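Local structure of DNA ligase (Archaeoglobus fulgidus, 3GDE) at residues 446-451 against 464-469; 430-435 against 501-506; 183-188 against 210-215. The protein probably seals nicks in double-stranded DNA during replication, recombination and repair, using ATP and passing through an adenylated lysine intermediate. All blocks are in the same frame, centred on the assembly; numbering follows the deposited sequence.

Interaction 1: residues 446-451 against 464-469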
ATOM      1  N   LEU A 446     -13.694  17.269 -14.343  1.00 47.56           N
ATOM      2  CA  LEU A 446     -12.870  16.287 -15.038  1.00 45.64           C
ATOM      3  C   LEU A 446     -13.802  15.195 -15.568  1.00 44.40           C
ATOM      4  O   LEU A 446     -14.728  14.778 -14.868  1.00 44.53           O
ATOM      5  CB  LEU A 446     -11.829  15.697 -14.093  1.00 45.41           C
ATOM      6  CG  LEU A 446     -10.761  16.656 -13.569  1.00 44.71           C
ATOM      7  CD1 LEU A 446     -10.106  16.049 -12.344  1.00 44.33           C
ATOM      8  CD2 LEU A 446      -9.725  16.998 -14.646  1.00 43.54           C
ATOM      9  N   SER A 447     -13.578  14.758 -16.802  1.00 42.60           N
ATOM     10  CA  SER A 447     -14.468  13.781 -17.438  1.00 41.17           C
ATOM     11  C   SER A 447     -13.781  12.446 -17.723  1.00 39.90           C
ATOM     12  O   SER A 447     -14.441  11.407 -17.824  1.00 40.21           O
ATOM     13  CB  SER A 447     -15.046  14.354 -18.735  1.00 41.15           C
ATOM     14  OG  SER A 447     -14.034  14.523 -19.716  1.00 41.65           O
ATOM     15  N   SER A 448     -12.453  12.495 -17.826  1.00 37.89           N
ATOM     16  CA  SER A 448     -11.619  11.383 -18.278  1.00 35.83           C
ATOM     17  C   SER A 448     -10.347  11.286 -17.419  1.00 34.47           C
ATOM     18  O   SER A 448      -9.811  12.315 -17.002  1.00 34.09           O
ATOM     19  CB  SER A 448     -11.234  11.654 -19.720  1.00 35.52           C
ATOM     20  OG  SER A 448     -10.628  10.537 -20.286  1.00 35.88           O
ATOM     21  N   PHE A 449      -9.858  10.065 -17.177  1.00 32.75           N
ATOM     22  CA  PHE A 449      -8.754   9.822 -16.218  1.00 31.05           C
ATOM     23  C   PHE A 449      -7.703   8.854 -16.745  1.00 30.19           C
ATOM     24  O   PHE A 449      -8.028   7.778 -17.227  1.00 29.98           O
ATOM     25  CB  PHE A 449      -9.293   9.315 -14.868  1.00 30.48           C
ATOM     26  CG  PHE A 449     -10.364  10.185 -14.278  1.00 30.12           C
ATOM     27  CD1 PHE A 449     -11.709   9.950 -14.567  1.00 29.47           C
ATOM     28  CD2 PHE A 449     -10.037  11.251 -13.444  1.00 29.12           C
ATOM     29  CE1 PHE A 449     -12.714  10.763 -14.025  1.00 29.38           C
ATOM     30  CE2 PHE A 449     -11.040  12.075 -12.899  1.00 29.19           C
ATOM     31  CZ  PHE A 449     -12.376  11.830 -13.189  1.00 29.06           C
ATOM     32  N   GLU A 450      -6.440   9.250 -16.650  1.00 29.86           N
ATOM     33  CA  GLU A 450      -5.305   8.417 -17.077  1.00 29.55           C
ATOM     34  C   GLU A 450      -4.910   7.486 -15.942  1.00 28.66           C
ATOM     35  O   GLU A 450      -4.832   7.917 -14.783  1.00 28.09           O
ATOM     36  CB  GLU A 450      -4.112   9.291 -17.455  1.00 29.83           C
ATOM     37  CG  GLU A 450      -4.362  10.217 -18.621  1.00 32.92           C
ATOM     38  CD  GLU A 450      -4.617   9.455 -19.907  1.00 37.46           C
ATOM     39  OE1 GLU A 450      -5.669   9.683 -20.542  1.00 39.29           O
ATOM     40  OE2 GLU A 450      -3.769   8.615 -20.275  1.00 40.86           O
ATOM     41  N   LEU A 451      -4.653   6.222 -16.278  1.00 27.75           N
ATOM     42  CA  LEU A 451      -4.467   5.175 -15.265  1.00 27.37           C
ATOM     43  C   LEU A 451      -3.132   4.470 -15.408  1.00 27.04           C
ATOM     44  O   LEU A 451      -2.696   4.165 -16.521  1.00 27.12           O
ATOM     45  CB  LEU A 451      -5.599   4.142 -15.325  1.00 27.18           C
ATOM     46  CG  LEU A 451      -7.057   4.613 -15.275  1.00 27.17           C
ATOM     47  CD1 LEU A 451      -7.969   3.459 -15.661  1.00 27.84           C
ATOM     48  CD2 LEU A 451      -7.445   5.188 -13.922  1.00 26.05           C
ATOM     49  N   VAL A 464      -1.401   2.595 -18.531  1.00 32.86           N
ATOM     50  CA  VAL A 464      -2.017   1.337 -18.891  1.00 32.99           C
ATOM     51  C   VAL A 464      -3.383   1.566 -19.569  1.00 33.02           C
ATOM     52  O   VAL A 464      -3.935   0.676 -20.205  1.00 33.03           O
ATOM     53  CB  VAL A 464      -2.042   0.420 -17.637  1.00 32.85           C
ATOM     54  CG1 VAL A 464      -3.433   0.000 -17.236  1.00 32.98           C
ATOM     55  CG2 VAL A 464      -1.098  -0.745 -17.809  1.00 32.63           C
ATOM     56  N   GLY A 465      -3.904   2.781 -19.460  1.00 32.95           N
ATOM     57  CA  GLY A 465      -5.157   3.097 -20.118  1.00 33.11           C
ATOM     58  C   GLY A 465      -5.785   4.402 -19.685  1.00 33.04           C
ATOM     59  O   GLY A 465      -5.169   5.205 -18.976  1.00 32.34           O
ATOM     60  N   ARG A 466      -7.022   4.592 -20.133  1.00 33.15           N
ATOM     61  CA  ARG A 466      -7.797   5.790 -19.861  1.00 33.68           C
ATOM     62  C   ARG A 466      -9.270   5.435 -19.702  1.00 33.14           C
ATOM     63  O   ARG A 466      -9.810   4.667 -20.491  1.00 33.33           O
ATOM     64  CB  ARG A 466      -7.621   6.789 -20.998  1.00 33.74           C
ATOM     65  CG  ARG A 466      -8.131   8.150 -20.653  1.00 37.06           C
ATOM     66  CD  ARG A 466      -9.318   8.502 -21.480  1.00 42.36           C
ATOM     67  NE  ARG A 466      -8.919   9.157 -22.719  1.00 45.94           N
ATOM     68  CZ  ARG A 466      -9.775   9.592 -23.637  1.00 49.07           C
ATOM     69  NH1 ARG A 466     -11.087   9.434 -23.448  1.00 49.31           N
ATOM     70  NH2 ARG A 466      -9.319  10.185 -24.745  1.00 50.07           N
ATOM     71  N   VAL A 467      -9.913   6.018 -18.692  1.00 32.68           N
ATOM     72  CA  VAL A 467     -11.282   5.661 -18.329  1.00 31.96           C
ATOM     73  C   VAL A 467     -12.205   6.884 -18.305  1.00 32.19           C
ATOM     74  O   VAL A 467     -11.820   7.947 -17.822  1.00 31.17           O
ATOM     75  CB  VAL A 467     -11.341   4.858 -16.978  1.00 31.84           C
ATOM     76  CG1 VAL A 467     -10.863   5.693 -15.787  1.00 30.97           C
ATOM     77  CG2 VAL A 467     -12.734   4.298 -16.726  1.00 31.04           C
ATOM     78  N   ALA A 468     -13.423   6.704 -18.834  1.00 32.33           N
ATOM     79  CA  ALA A 468     -14.424   7.772 -18.907  1.00 32.56           C
ATOM     80  C   ALA A 468     -15.827   7.265 -18.567  1.00 32.95           C
ATOM     81  O   ALA A 468     -16.712   8.057 -18.231  1.00 33.49           O
ATOM     82  CB  ALA A 468     -14.412   8.407 -20.284  1.00 32.33           C
ATOM     83  N   THR A 469     -16.027   5.949 -18.645  1.00 33.08           N
ATOM     84  CA  THR A 469     -17.327   5.352 -18.324  1.00 33.35           C
ATOM     85  C   THR A 469     -17.386   4.824 -16.895  1.00 32.80           C
ATOM     86  O   THR A 469     -16.368   4.478 -16.309  1.00 32.60           O
ATOM     87  CB  THR A 469     -17.727   4.217 -19.324  1.00 33.87           C
ATOM     88  OG1 THR A 469     -16.717   3.195 -19.349  1.00 35.19           O
ATOM     89  CG2 THR A 469     -17.887   4.768 -20.722  1.00 33.90           C
TER
HETATM   90  O   HOH W   1     -17.241  10.724 -18.399  1.00 47.94           O
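Leu451 and Val467 meet through branches set by their first torsions. In Leu451, CG lies beside the backbone N (chi1 -52°). In Val467, CG1 stands between the backbone N and the carbonyl carbon (chi1 64°). The two side chains cross at a slant, and Leu451 CD1 comes to 3.7 Å from Val467 CG1. Phe449 lies on the same face of the sheet. Its CB is 4.1 Å from Val467 CG1, and its ring runs on to Leu476 and Leu479 of helix 473-483. The backbones are paired antiparallel. Phe449 N donates to Val467 O at 3.0 Å, and Val467 N donates back to Phe449 O. Leu451 N donates to Gly465 O at 2.9 Å.

This is a beta hairpin of the C-terminal OB-fold domain. A classic beta bulge sets Val464 and Gly465 together opposite Leu451: Val464 N bonds Leu451 O at 2.9 Å, while the bond from Gly465 N is weak. At the backbone angles of Gly465 a CB would run into the preceding carbonyl oxygen, which suits glycine.

Glu450 and Arg466 occupy the other face. Their carboxylate and guanidinium planes are 68° apart, and the salt bridge from Glu450 OE1 to Arg466 NE is long at 3.9 Å. The other carboxylate oxygen of Glu450 pairs with Lys463. Where the strands part, one water donates to both Ser447 O and Ala468 O.

Interaction 2: residues 430-435 against 501-506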
ATOM      1  N   LEU A 430      -5.600   0.995 -10.047  1.00 27.86           N
ATOM      2  CA  LEU A 430      -4.640   1.732 -10.837  1.00 27.27           C
ATOM      3  C   LEU A 430      -4.565   3.177 -10.353  1.00 27.00           C
ATOM      4  O   LEU A 430      -5.558   3.747  -9.916  1.00 26.86           O
ATOM      5  CB  LEU A 430      -5.005   1.657 -12.337  1.00 26.65           C
ATOM      6  CG  LEU A 430      -5.094   0.249 -12.960  1.00 26.06           C
ATOM      7  CD1 LEU A 430      -5.843   0.248 -14.303  1.00 24.82           C
ATOM      8  CD2 LEU A 430      -3.706  -0.420 -13.102  1.00 24.75           C
ATOM      9  N   VAL A 431      -3.372   3.753 -10.415  1.00 27.00           N
ATOM     10  CA  VAL A 431      -3.159   5.127  -9.961  1.00 27.14           C
ATOM     11  C   VAL A 431      -3.718   6.103 -10.999  1.00 26.89           C
ATOM     12  O   VAL A 431      -3.543   5.904 -12.194  1.00 26.40           O
ATOM     13  CB  VAL A 431      -1.642   5.428  -9.708  1.00 26.68           C
ATOM     14  CG1 VAL A 431      -1.452   6.842  -9.107  1.00 26.39           C
ATOM     15  CG2 VAL A 431      -1.043   4.383  -8.788  1.00 26.82           C
ATOM     16  N   VAL A 432      -4.387   7.148 -10.529  1.00 27.55           N
ATOM     17  CA  VAL A 432      -4.817   8.233 -11.404  1.00 28.28           C
ATOM     18  C   VAL A 432      -3.676   9.235 -11.586  1.00 28.67           C
ATOM     19  O   VAL A 432      -3.372  10.034 -10.690  1.00 28.87           O
ATOM     20  CB  VAL A 432      -6.058   8.944 -10.862  1.00 28.13           C
ATOM     21  CG1 VAL A 432      -6.610   9.923 -11.919  1.00 28.28           C
ATOM     22  CG2 VAL A 432      -7.094   7.938 -10.468  1.00 28.33           C
ATOM     23  N   VAL A 433      -3.033   9.165 -12.742  1.00 29.73           N
ATOM     24  CA  VAL A 433      -1.864  10.002 -13.033  1.00 30.43           C
ATOM     25  C   VAL A 433      -2.197  11.244 -13.872  1.00 31.42           C
ATOM     26  O   VAL A 433      -1.378  12.160 -14.002  1.00 31.79           O
ATOM     27  CB  VAL A 433      -0.717   9.176 -13.678  1.00 30.42           C
ATOM     28  CG1 VAL A 433      -0.197   8.133 -12.688  1.00 28.83           C
ATOM     29  CG2 VAL A 433      -1.160   8.518 -15.002  1.00 29.72           C
ATOM     30  N   GLY A 434      -3.399  11.274 -14.441  1.00 32.23           N
ATOM     31  CA  GLY A 434      -3.806  12.388 -15.297  1.00 33.24           C
ATOM     32  C   GLY A 434      -5.293  12.446 -15.577  1.00 34.22           C
ATOM     33  O   GLY A 434      -6.074  11.654 -15.043  1.00 34.27           O
ATOM     34  N   GLY A 435      -5.688  13.387 -16.427  1.00 35.12           N
ATOM     35  CA  GLY A 435      -7.092  13.603 -16.708  1.00 36.66           C
ATOM     36  C   GLY A 435      -7.373  14.568 -17.842  1.00 37.98           C
ATOM     37  O   GLY A 435      -6.460  15.098 -18.473  1.00 38.09           O
ATOM     38  N   TYR A 501      -4.324   9.074  -5.748  1.00 28.05           N
ATOM     39  CA  TYR A 501      -5.580   8.337  -5.666  1.00 27.28           C
ATOM     40  C   TYR A 501      -5.575   7.098  -6.545  1.00 26.30           C
ATOM     41  O   TYR A 501      -4.956   7.074  -7.610  1.00 26.00           O
ATOM     42  CB  TYR A 501      -6.761   9.266  -5.966  1.00 27.64           C
ATOM     43  CG  TYR A 501      -6.904  10.372  -4.936  1.00 28.15           C
ATOM     44  CD1 TYR A 501      -6.685  11.709  -5.283  1.00 27.97           C
ATOM     45  CD2 TYR A 501      -7.221  10.075  -3.606  1.00 28.14           C
ATOM     46  CE1 TYR A 501      -6.795  12.725  -4.343  1.00 27.68           C
ATOM     47  CE2 TYR A 501      -7.337  11.083  -2.646  1.00 28.22           C
ATOM     48  CZ  TYR A 501      -7.122  12.410  -3.021  1.00 30.06           C
ATOM     49  OH  TYR A 501      -7.246  13.425  -2.076  1.00 29.83           O
ATOM     50  N   VAL A 502      -6.247   6.060  -6.067  1.00 25.38           N
ATOM     51  CA  VAL A 502      -6.317   4.788  -6.772  1.00 25.00           C
ATOM     52  C   VAL A 502      -7.785   4.480  -7.111  1.00 24.41           C
ATOM     53  O   VAL A 502      -8.656   4.565  -6.243  1.00 24.45           O
ATOM     54  CB  VAL A 502      -5.678   3.646  -5.905  1.00 25.01           C
ATOM     55  CG1 VAL A 502      -5.982   2.264  -6.475  1.00 24.51           C
ATOM     56  CG2 VAL A 502      -4.161   3.866  -5.760  1.00 24.83           C
ATOM     57  N   PHE A 503      -8.052   4.145  -8.374  1.00 23.84           N
ATOM     58  CA  PHE A 503      -9.397   3.726  -8.796  1.00 23.54           C
ATOM     59  C   PHE A 503      -9.450   2.212  -8.923  1.00 23.18           C
ATOM     60  O   PHE A 503      -8.490   1.604  -9.387  1.00 23.38           O
ATOM     61  CB  PHE A 503      -9.758   4.287 -10.181  1.00 22.78           C
ATOM     62  CG  PHE A 503     -10.069   5.758 -10.211  1.00 23.08           C
ATOM     63  CD1 PHE A 503     -10.179   6.507  -9.044  1.00 21.92           C
ATOM     64  CD2 PHE A 503     -10.279   6.394 -11.440  1.00 22.59           C
ATOM     65  CE1 PHE A 503     -10.471   7.859  -9.090  1.00 21.86           C
ATOM     66  CE2 PHE A 503     -10.583   7.750 -11.501  1.00 22.52           C
ATOM     67  CZ  PHE A 503     -10.675   8.488 -10.324  1.00 23.07           C
ATOM     68  N   GLU A 504     -10.564   1.604  -8.522  1.00 22.91           N
ATOM     69  CA  GLU A 504     -10.873   0.240  -8.962  1.00 22.87           C
ATOM     70  C   GLU A 504     -11.478   0.294 -10.374  1.00 23.21           C
ATOM     71  O   GLU A 504     -12.478   0.985 -10.609  1.00 22.84           O
ATOM     72  CB  GLU A 504     -11.814  -0.481  -7.997  1.00 22.37           C
ATOM     73  CG  GLU A 504     -12.053  -1.955  -8.391  1.00 22.81           C
ATOM     74  CD  GLU A 504     -12.948  -2.716  -7.437  1.00 24.03           C
ATOM     75  OE1 GLU A 504     -13.220  -2.215  -6.317  1.00 25.58           O
ATOM     76  OE2 GLU A 504     -13.371  -3.844  -7.806  1.00 27.17           O
ATOM     77  N   VAL A 505     -10.861  -0.441 -11.295  1.00 23.49           N
ATOM     78  CA  VAL A 505     -11.180  -0.385 -12.716  1.00 24.02           C
ATOM     79  C   VAL A 505     -11.486  -1.789 -13.252  1.00 24.92           C
ATOM     80  O   VAL A 505     -10.696  -2.725 -13.054  1.00 23.94           O
ATOM     81  CB  VAL A 505     -10.004   0.221 -13.526  1.00 23.92           C
ATOM     82  CG1 VAL A 505     -10.327   0.287 -15.011  1.00 24.27           C
ATOM     83  CG2 VAL A 505      -9.646   1.608 -13.008  1.00 24.52           C
ATOM     84  N   ALA A 506     -12.634  -1.921 -13.922  1.00 25.57           N
ATOM     85  CA  ALA A 506     -12.968  -3.129 -14.669  1.00 26.61           C
ATOM     86  C   ALA A 506     -12.571  -2.947 -16.134  1.00 27.52           C
ATOM     87  O   ALA A 506     -12.392  -1.828 -16.608  1.00 27.79           O
ATOM     88  CB  ALA A 506     -14.460  -3.436 -14.551  1.00 26.47           C
TER
HETATM   89  O   HOH W   2      -3.816  10.804  -8.077  1.00 23.81           O
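Val432 and Phe503 form the tight part of this contact. Val432 CG2 sits over the centre of the Phe503 ring, 3.4 Å from the centroid and 2° off the ring normal. It is a CH-pi contact: the methyl meets all six ring carbons at nearly equal range. With CG1 anti to the backbone N (chi1 -171°), CG2 lies anti to the carbonyl carbon and over the ring.

Three backbone bonds hold the strands together here. Leu430 N gives to Phe503 O at 3.0 Å, and Phe503 N gives back to Leu430 O. Val432 N points almost straight at Tyr501 O, 3.0 Å away. Leu430 and Phe503 are a hydrogen-bonded antiparallel pair, and Val431 and Val502 are a non-hydrogen-bonded one.

Elsewhere the two segments touch more lightly. Leu430 CD1 reaches Val505 CB only at 4.2 Å. Val431 CG2 and Val502 CG2 are 4.4 Å apart on their face, where Pro499, Val536 and Ala539 pack on Val431. Beyond Val432 direct pairing stops. A water takes over, donating to Val432 O at 2.8 Å and accepting from Tyr501 N. The Tyr501 side chain leads away from strand 428-437.

The strands run at 123° to each other, a steep crossing within the curled antiparallel sheet of the OB-fold domain. Phe503 also meets Phe449 and Phe527 edge-to-face. Helix 473-483 packs on Val432 and Phe503 through Phe483, strand 446-454 lies against Leu430 through Leu451 and Cys453, and strand 526-530 touches Phe503 through Leu530.

Interaction 3: residues 183-188 against 210-215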
ATOM      1  N   PHE A 183      25.236  -4.770   3.188  1.00 29.08           N
ATOM      2  CA  PHE A 183      25.468  -5.491   4.433  1.00 29.71           C
ATOM      3  C   PHE A 183      25.689  -6.988   4.254  1.00 30.70           C
ATOM      4  O   PHE A 183      25.514  -7.757   5.202  1.00 31.07           O
ATOM      5  CB  PHE A 183      24.330  -5.210   5.426  1.00 29.16           C
ATOM      6  CG  PHE A 183      24.140  -3.748   5.727  1.00 27.84           C
ATOM      7  CD1 PHE A 183      25.155  -3.010   6.348  1.00 27.12           C
ATOM      8  CD2 PHE A 183      22.954  -3.102   5.390  1.00 26.37           C
ATOM      9  CE1 PHE A 183      24.985  -1.649   6.625  1.00 26.16           C
ATOM     10  CE2 PHE A 183      22.782  -1.747   5.664  1.00 25.27           C
ATOM     11  CZ  PHE A 183      23.799  -1.023   6.282  1.00 25.50           C
ATOM     12  N   ARG A 184      26.088  -7.388   3.047  1.00 32.02           N
ATOM     13  CA  ARG A 184      26.509  -8.762   2.760  1.00 33.57           C
ATOM     14  C   ARG A 184      25.435  -9.776   3.140  1.00 33.95           C
ATOM     15  O   ARG A 184      25.673 -10.695   3.934  1.00 34.18           O
ATOM     16  CB  ARG A 184      27.839  -9.086   3.461  1.00 34.20           C
ATOM     17  CG  ARG A 184      29.059  -9.166   2.542  1.00 36.78           C
ATOM     18  CD  ARG A 184      29.275  -7.920   1.685  1.00 40.54           C
ATOM     19  NE  ARG A 184      29.765  -8.266   0.346  1.00 43.68           N
ATOM     20  CZ  ARG A 184      30.353  -7.420  -0.499  1.00 45.87           C
ATOM     21  NH1 ARG A 184      30.559  -6.150  -0.169  1.00 46.78           N
ATOM     22  NH2 ARG A 184      30.748  -7.852  -1.685  1.00 46.60           N
ATOM     23  N   ALA A 185      24.246  -9.579   2.574  1.00 34.26           N
ATOM     24  CA  ALA A 185      23.125 -10.489   2.761  1.00 34.54           C
ATOM     25  C   ALA A 185      22.555 -10.918   1.411  1.00 34.76           C
ATOM     26  O   ALA A 185      22.719 -10.222   0.401  1.00 34.77           O
ATOM     27  CB  ALA A 185      22.052  -9.835   3.637  1.00 34.42           C
ATOM     28  N   ASP A 186      21.919 -12.086   1.400  1.00 35.21           N
ATOM     29  CA  ASP A 186      21.182 -12.578   0.237  1.00 35.75           C
ATOM     30  C   ASP A 186      19.976 -11.655   0.107  1.00 35.18           C
ATOM     31  O   ASP A 186      19.321 -11.374   1.098  1.00 35.05           O
ATOM     32  CB  ASP A 186      20.750 -14.031   0.508  1.00 36.17           C
ATOM     33  CG  ASP A 186      20.192 -14.758  -0.721  1.00 39.06           C
ATOM     34  OD1 ASP A 186      19.723 -14.130  -1.705  1.00 41.11           O
ATOM     35  OD2 ASP A 186      20.199 -16.012  -0.681  1.00 42.51           O
ATOM     36  N   PRO A 187      19.711 -11.134  -1.110  1.00 35.06           N
ATOM     37  CA  PRO A 187      18.519 -10.313  -1.337  1.00 34.69           C
ATOM     38  C   PRO A 187      17.213 -11.024  -0.964  1.00 34.50           C
ATOM     39  O   PRO A 187      16.246 -10.363  -0.604  1.00 34.10           O
ATOM     40  CB  PRO A 187      18.554 -10.043  -2.846  1.00 34.80           C
ATOM     41  CG  PRO A 187      19.980 -10.221  -3.244  1.00 35.03           C
ATOM     42  CD  PRO A 187      20.536 -11.265  -2.327  1.00 35.11           C
ATOM     43  N   GLU A 188      17.200 -12.353  -1.062  1.00 34.34           N
ATOM     44  CA  GLU A 188      16.032 -13.163  -0.712  1.00 34.73           C
ATOM     45  C   GLU A 188      15.756 -13.220   0.773  1.00 33.52           C
ATOM     46  O   GLU A 188      14.605 -13.286   1.183  1.00 33.43           O
ATOM     47  CB  GLU A 188      16.162 -14.591  -1.239  1.00 35.46           C
ATOM     48  CG  GLU A 188      15.400 -14.823  -2.513  1.00 38.57           C
ATOM     49  CD  GLU A 188      16.302 -14.952  -3.721  1.00 42.89           C
ATOM     50  OE1 GLU A 188      16.985 -13.954  -4.074  1.00 44.97           O
ATOM     51  OE2 GLU A 188      16.312 -16.060  -4.320  1.00 42.84           O
ATOM     52  N   GLU A 210      23.894  -7.313  12.476  1.00 35.80           N
ATOM     53  CA  GLU A 210      23.989  -8.773  12.607  1.00 36.10           C
ATOM     54  C   GLU A 210      24.106  -9.523  11.281  1.00 35.64           C
ATOM     55  O   GLU A 210      24.164 -10.750  11.268  1.00 35.38           O
ATOM     56  CB  GLU A 210      22.792  -9.326  13.406  1.00 36.64           C
ATOM     57  CG  GLU A 210      22.602  -8.773  14.820  1.00 38.88           C
ATOM     58  CD  GLU A 210      23.681  -9.221  15.796  1.00 43.60           C
ATOM     59  OE1 GLU A 210      24.180  -8.364  16.566  1.00 45.32           O
ATOM     60  OE2 GLU A 210      24.033 -10.427  15.803  1.00 45.93           O
ATOM     61  N   GLY A 211      24.128  -8.791  10.172  1.00 35.71           N
ATOM     62  CA  GLY A 211      24.244  -9.394   8.844  1.00 35.86           C
ATOM     63  C   GLY A 211      23.178 -10.426   8.485  1.00 36.25           C
ATOM     64  O   GLY A 211      22.064 -10.412   9.018  1.00 35.42           O
ATOM     65  N   GLU A 212      23.545 -11.321   7.574  1.00 36.97           N
ATOM     66  CA  GLU A 212      22.690 -12.412   7.102  1.00 38.32           C
ATOM     67  C   GLU A 212      22.096 -13.285   8.226  1.00 38.64           C
ATOM     68  O   GLU A 212      20.893 -13.558   8.247  1.00 38.30           O
ATOM     69  CB  GLU A 212      23.478 -13.282   6.111  1.00 38.34           C
ATOM     70  CG  GLU A 212      22.758 -14.538   5.647  1.00 39.63           C
ATOM     71  CD  GLU A 212      21.673 -14.270   4.624  1.00 41.04           C
ATOM     72  OE1 GLU A 212      20.875 -15.197   4.364  1.00 42.37           O
ATOM     73  OE2 GLU A 212      21.615 -13.157   4.062  1.00 42.17           O
ATOM     74  N   GLU A 213      22.946 -13.704   9.156  1.00 39.44           N
ATOM     75  CA  GLU A 213      22.521 -14.559  10.269  1.00 40.34           C
ATOM     76  C   GLU A 213      21.449 -13.912  11.147  1.00 39.90           C
ATOM     77  O   GLU A 213      20.526 -14.589  11.587  1.00 40.23           O
ATOM     78  CB  GLU A 213      23.723 -15.022  11.109  1.00 40.60           C
ATOM     79  CG  GLU A 213      24.761 -13.928  11.422  1.00 44.02           C
ATOM     80  CD  GLU A 213      25.957 -13.888  10.453  1.00 47.36           C
ATOM     81  OE1 GLU A 213      27.077 -14.266  10.887  1.00 47.76           O
ATOM     82  OE2 GLU A 213      25.781 -13.472   9.277  1.00 48.13           O
ATOM     83  N   GLY A 214      21.574 -12.608  11.389  1.00 39.70           N
ATOM     84  CA  GLY A 214      20.596 -11.859  12.179  1.00 39.04           C
ATOM     85  C   GLY A 214      19.254 -11.708  11.472  1.00 38.72           C
ATOM     86  O   GLY A 214      18.207 -11.662  12.117  1.00 38.14           O
ATOM     87  N   LEU A 215      19.291 -11.640  10.144  1.00 38.30           N
ATOM     88  CA  LEU A 215      18.075 -11.538   9.342  1.00 38.44           C
ATOM     89  C   LEU A 215      17.297 -12.859   9.273  1.00 38.83           C
ATOM     90  O   LEU A 215      16.069 -12.852   9.291  1.00 38.63           O
ATOM     91  CB  LEU A 215      18.391 -11.035   7.935  1.00 37.92           C
ATOM     92  CG  LEU A 215      18.820  -9.579   7.752  1.00 37.04           C
ATOM     93  CD1 LEU A 215      19.287  -9.386   6.320  1.00 34.57           C
ATOM     94  CD2 LEU A 215      17.693  -8.608   8.102  1.00 34.24           C
TER
HETATM   95  O   HOH W   3      26.085 -11.121   6.676  1.00 49.40           O
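Glu212 reaches across to the backbone at Ala185 and Asp186. Its CG is anti to the backbone N (chi1 174°), and the chain then bends at chi2, which brings the carboxylate over to the loop. Glu212 OE2 takes the Asp186 N-H at 2.9 Å. The N-H comes in 37° above the plane of the carboxylate. The same oxygen lies 3.4 Å from Ala185 CB. The other one, OE1, makes a salt bridge with Arg216 and a weak hydrogen bond to Thr189 of helix 187-197.

The loop joins helix 172-182 to helix 187-197, and helix 200-216 packs against it. The contact thus joins an interhelical loop to a kinked helix, near the surface. Asp186 is the N-cap of helix 187-197. Its OD1 accepts from Glu188 N at 3.2 Å, so Asp186 takes a bond on its side chain and gives one from its backbone. Gly211, at positive phi, lies where helix 200-216 is kinked. Glu212 N, which has no bond to the turn before, instead donates to a water, and that water donates to Arg184 O. On the apolar side, Leu215 CD1 rests on Ala185 CB at 3.9 Å. Leu215 also packs on Val190 and Ala193 of helix 187-197.

From the N terminus, interaction 3 closes first. It closes over 21 intervening residues, nearly all helical, and ties helix 200-216 to the turn between helices 172-182 and 187-197. The chain then runs through the adenylation domain to the OB-fold domain. There, residues 430-435 open the loop that 501-506 closes as interaction 2. Interaction 1 lies within that loop and closes the short hairpin of strands 446-454 and 461-467. The two contacts share one sheet: Glu450 N is 2.9 Å from Gly434 O, and their centres are 8 Å apart. Interaction 3 stands alone across the chain's centre, its own centre about 37 Å from that of interaction 2.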